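Local coordinates for protein structure-specific endonuclease subunit SLX1 (Candida glabrata, PDB 4XLG) that probably acts as the catalytic subunit of the SLX1-SLX4 structure-specific endonuclease, nicking branched DNA during repair and recombination, at residues 166-171 and 180-185. The protein carries 1 engineered substitution. Sequence-based numbering, arbitrary orientation. Where two conformers were deposited one is given.
Sequences DALTEI and MDVNEK
Leu168 and Ile171 both close on Val182, a worked example of how a strand end and the loop after it can share one small residue on a helix. The CB of Leu168 sets out toward the helix. Its CG stands anti to the carbonyl carbon (chi1 -62°), and at CG the side chain forks over two positions three residues apart on the helix, Val182 and Lys185. Branch CD1 lies 3.8 Å from CG1 of Val182 and is about as near to the backbone O of that residue. Branch CD2 goes to Lys185 instead, resting 4.0 Å from Lys185 CB and, in one of the lysine's two conformers, touching its CD as well, the two side chains crossing at about a right angle.

Ile171 meets the same valine. Its CB points past the helix rather than at it, but CD1 swings back to within 3.8 Å of Val182 CG1, while its CG2 sits 4.0 Å from Val182 CG2. Each methyl of the buried valine is therefore in use, with CG1 serving both aliphatic partners.

No hydrogen bond joins the two segments. In that same conformer Lys185 bends at chi4 (45°) and places Lys185 NZ 2.7 Å from Asp181 OD1, an i to i+4 salt bridge made on the syn side of the carboxylate. Ile19 adds to the cover of Val182, and Glu61 of strand 60-67 touches both Leu168 and Ile171. The contact thus joins the last residues of strand 160-168, past the corner at Asp166, and the loop that follows to an early part of the long helix 176-213, a small apolar contact by which that helix lies beside the sheet that includes strands of the GIY-YIG nuclease domain.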
ATOM      1  N   ASP B 166     -10.197  21.685  -4.070  1.00 35.06           N
ATOM      2  CA  ASP B 166      -9.943  22.428  -5.322  1.00 35.79           C
ATOM      3  C   ASP B 166      -9.515  21.525  -6.495  1.00 29.14           C
ATOM      4  O   ASP B 166      -8.812  21.964  -7.398  1.00 26.74           O
ATOM      5  CB  ASP B 166      -8.869  23.507  -5.115  1.00 37.78           C
ATOM      6  CG  ASP B 166      -9.225  24.484  -4.018  1.00 49.92           C
ATOM      7  OD1 ASP B 166     -10.419  24.859  -3.879  1.00 49.44           O
ATOM      8  OD2 ASP B 166      -8.279  24.852  -3.286  1.00 53.43           O
ATOM      9  N   ALA B 167      -9.941  20.262  -6.475  1.00 28.53           N
ATOM     10  CA  ALA B 167      -9.766  19.360  -7.630  1.00 26.50           C
ATOM     11  C   ALA B 167     -10.255  20.033  -8.906  1.00 26.12           C
ATOM     12  O   ALA B 167     -11.268  20.781  -8.899  1.00 26.91           O
ATOM     13  CB  ALA B 167     -10.545  18.041  -7.415  1.00 25.03           C
ATOM     14  N   LEU B 168      -9.566  19.765 -10.001  1.00 25.35           N
ATOM     15  CA  LEU B 168     -10.028  20.247 -11.305  1.00 28.50           C
ATOM     16  C   LEU B 168     -11.329  19.545 -11.710  1.00 31.36           C
ATOM     17  O   LEU B 168     -11.636  18.459 -11.268  1.00 27.88           O
ATOM     18  CB  LEU B 168      -8.953  20.010 -12.375  1.00 25.45           C
ATOM     19  CG  LEU B 168      -7.674  20.785 -12.049  1.00 28.64           C
ATOM     20  CD1 LEU B 168      -6.750  20.778 -13.256  1.00 25.70           C
ATOM     21  CD2 LEU B 168      -8.033  22.241 -11.527  1.00 32.75           C
ATOM     22  N   THR B 169     -12.068  20.166 -12.605  1.00 30.30           N
ATOM     23  CA  THR B 169     -13.291  19.557 -13.082  1.00 33.34           C
ATOM     24  C   THR B 169     -13.220  19.359 -14.599  1.00 31.13           C
ATOM     25  O   THR B 169     -12.342  18.645 -15.085  1.00 30.28           O
ATOM     26  CB  THR B 169     -14.522  20.402 -12.672  1.00 37.45           C
ATOM     27  OG1 THR B 169     -14.367  21.765 -13.107  1.00 37.90           O
ATOM     28  CG2 THR B 169     -14.658  20.380 -11.128  1.00 40.09           C
ATOM     29  N   GLU B 170     -14.145  19.951 -15.352  1.00 32.69           N
ATOM     30  CA  GLU B 170     -14.053  19.736 -16.798  1.00 33.87           C
ATOM     31  C   GLU B 170     -12.789  20.458 -17.325  1.00 32.04           C
ATOM     32  O   GLU B 170     -12.526  21.598 -16.983  1.00 34.62           O
ATOM     33  CB  GLU B 170     -15.316  20.237 -17.531  1.00 37.19           C
ATOM     34  CG  GLU B 170     -15.334  19.810 -19.009  1.00 47.31           C
ATOM     35  CD  GLU B 170     -16.671  20.114 -19.727  1.00 59.23           C
ATOM     36  N   ILE B 171     -12.038  19.790 -18.182  1.00 27.93           N
ATOM     37  CA  ILE B 171     -10.783  20.335 -18.682  1.00 26.15           C
ATOM     38  C   ILE B 171     -11.029  21.170 -19.940  1.00 31.38           C
ATOM     39  O   ILE B 171     -11.717  20.702 -20.862  1.00 29.53           O
ATOM     40  CB  ILE B 171      -9.783  19.195 -18.970  1.00 28.38           C
ATOM     41  CG1 ILE B 171      -9.421  18.453 -17.655  1.00 29.95           C
ATOM     42  CG2 ILE B 171      -8.490  19.723 -19.677  1.00 24.12           C
ATOM     43  CD1 ILE B 171      -8.964  19.387 -16.475  1.00 25.44           C
ATOM     44  N   MET B 180      -1.834  25.079 -20.252  1.00 22.39           N
ATOM     45  CA  MET B 180      -0.806  25.428 -19.233  0.54 21.99           C
ATOM     46  C   MET B 180      -1.423  25.605 -17.872  1.00 23.28           C
ATOM     47  O   MET B 180      -0.848  25.224 -16.861  1.00 24.00           O
ATOM     48  CB  MET B 180      -0.083  26.729 -19.581  0.54 22.63           C
ATOM     49  CG  MET B 180       0.648  26.689 -20.910  0.54 28.07           C
ATOM     50  SD  MET B 180       1.860  27.999 -21.194  0.54 51.23           S
ATOM     51  CE  MET B 180       2.196  28.559 -19.502  0.54 31.11           C
ATOM     52  N   ASP B 181      -2.583  26.257 -17.851  1.00 21.41           N
ATOM     53  CA  ASP B 181      -3.297  26.527 -16.574  1.00 24.81           C
ATOM     54  C   ASP B 181      -3.668  25.171 -15.913  1.00 23.27           C
ATOM     55  O   ASP B 181      -3.529  24.986 -14.704  1.00 24.81           O
ATOM     56  CB  ASP B 181      -4.549  27.336 -16.841  1.00 27.63           C
ATOM     57  CG  ASP B 181      -5.406  27.577 -15.575  1.00 40.70           C
ATOM     58  OD1 ASP B 181      -4.904  28.239 -14.655  1.00 41.13           O
ATOM     59  OD2 ASP B 181      -6.586  27.122 -15.516  1.00 51.11           O
ATOM     60  N   VAL B 182      -4.178  24.240 -16.721  1.00 21.40           N
ATOM     61  CA  VAL B 182      -4.505  22.907 -16.180  1.00 19.91           C
ATOM     62  C   VAL B 182      -3.261  22.218 -15.599  1.00 23.32           C
ATOM     63  O   VAL B 182      -3.274  21.711 -14.456  1.00 20.79           O
ATOM     64  CB  VAL B 182      -5.196  21.996 -17.277  1.00 20.72           C
ATOM     65  CG1 VAL B 182      -5.311  20.511 -16.745  1.00 23.18           C
ATOM     66  CG2 VAL B 182      -6.547  22.599 -17.670  1.00 23.06           C
ATOM     67  N   ASN B 183      -2.157  22.268 -16.338  1.00 18.74           N
ATOM     68  CA  ASN B 183      -0.914  21.632 -15.921  1.00 19.30           C
ATOM     69  C   ASN B 183      -0.438  22.281 -14.590  1.00 21.73           C
ATOM     70  O   ASN B 183      -0.089  21.556 -13.630  1.00 22.40           O
ATOM     71  CB  ASN B 183       0.107  21.783 -17.033  1.00 21.71           C
ATOM     72  CG  ASN B 183       1.509  21.335 -16.674  1.00 22.36           C
ATOM     73  OD1 ASN B 183       2.439  21.929 -17.189  1.00 25.28           O
ATOM     74  ND2 ASN B 183       1.694  20.301 -15.846  1.00 21.58           N
ATOM     75  N   GLU B 184      -0.457  23.617 -14.537  1.00 20.95           N
ATOM     76  CA  GLU B 184       0.057  24.274 -13.310  1.00 20.62           C
ATOM     77  C   GLU B 184      -0.822  23.968 -12.105  1.00 24.27           C
ATOM     78  O   GLU B 184      -0.305  23.743 -10.990  1.00 22.46           O
ATOM     79  CB  GLU B 184       0.147  25.798 -13.515  1.00 24.39           C
ATOM     80  CG  GLU B 184       1.274  26.076 -14.484  1.00 30.68           C
ATOM     81  N   LYS B 185      -2.145  23.987 -12.296  1.00 21.51           N
ATOM     82  CA  LYS B 185      -3.046  23.725 -11.166  0.51 22.39           C
ATOM     83  C   LYS B 185      -2.935  22.281 -10.716  1.00 21.42           C
ATOM     84  O   LYS B 185      -2.907  22.000  -9.502  1.00 20.73           O
ATOM     85  CB  LYS B 185      -4.506  24.047 -11.511  0.51 23.59           C
ATOM     86  CG  LYS B 185      -4.819  25.570 -11.466  0.51 26.70           C
ATOM     87  CD  LYS B 185      -6.257  25.841 -11.906  0.51 31.44           C
ATOM     88  CE  LYS B 185      -6.675  27.289 -11.628  0.51 36.00           C
ATOM     89  NZ  LYS B 185      -5.619  28.250 -12.036  0.51 40.50           N
TER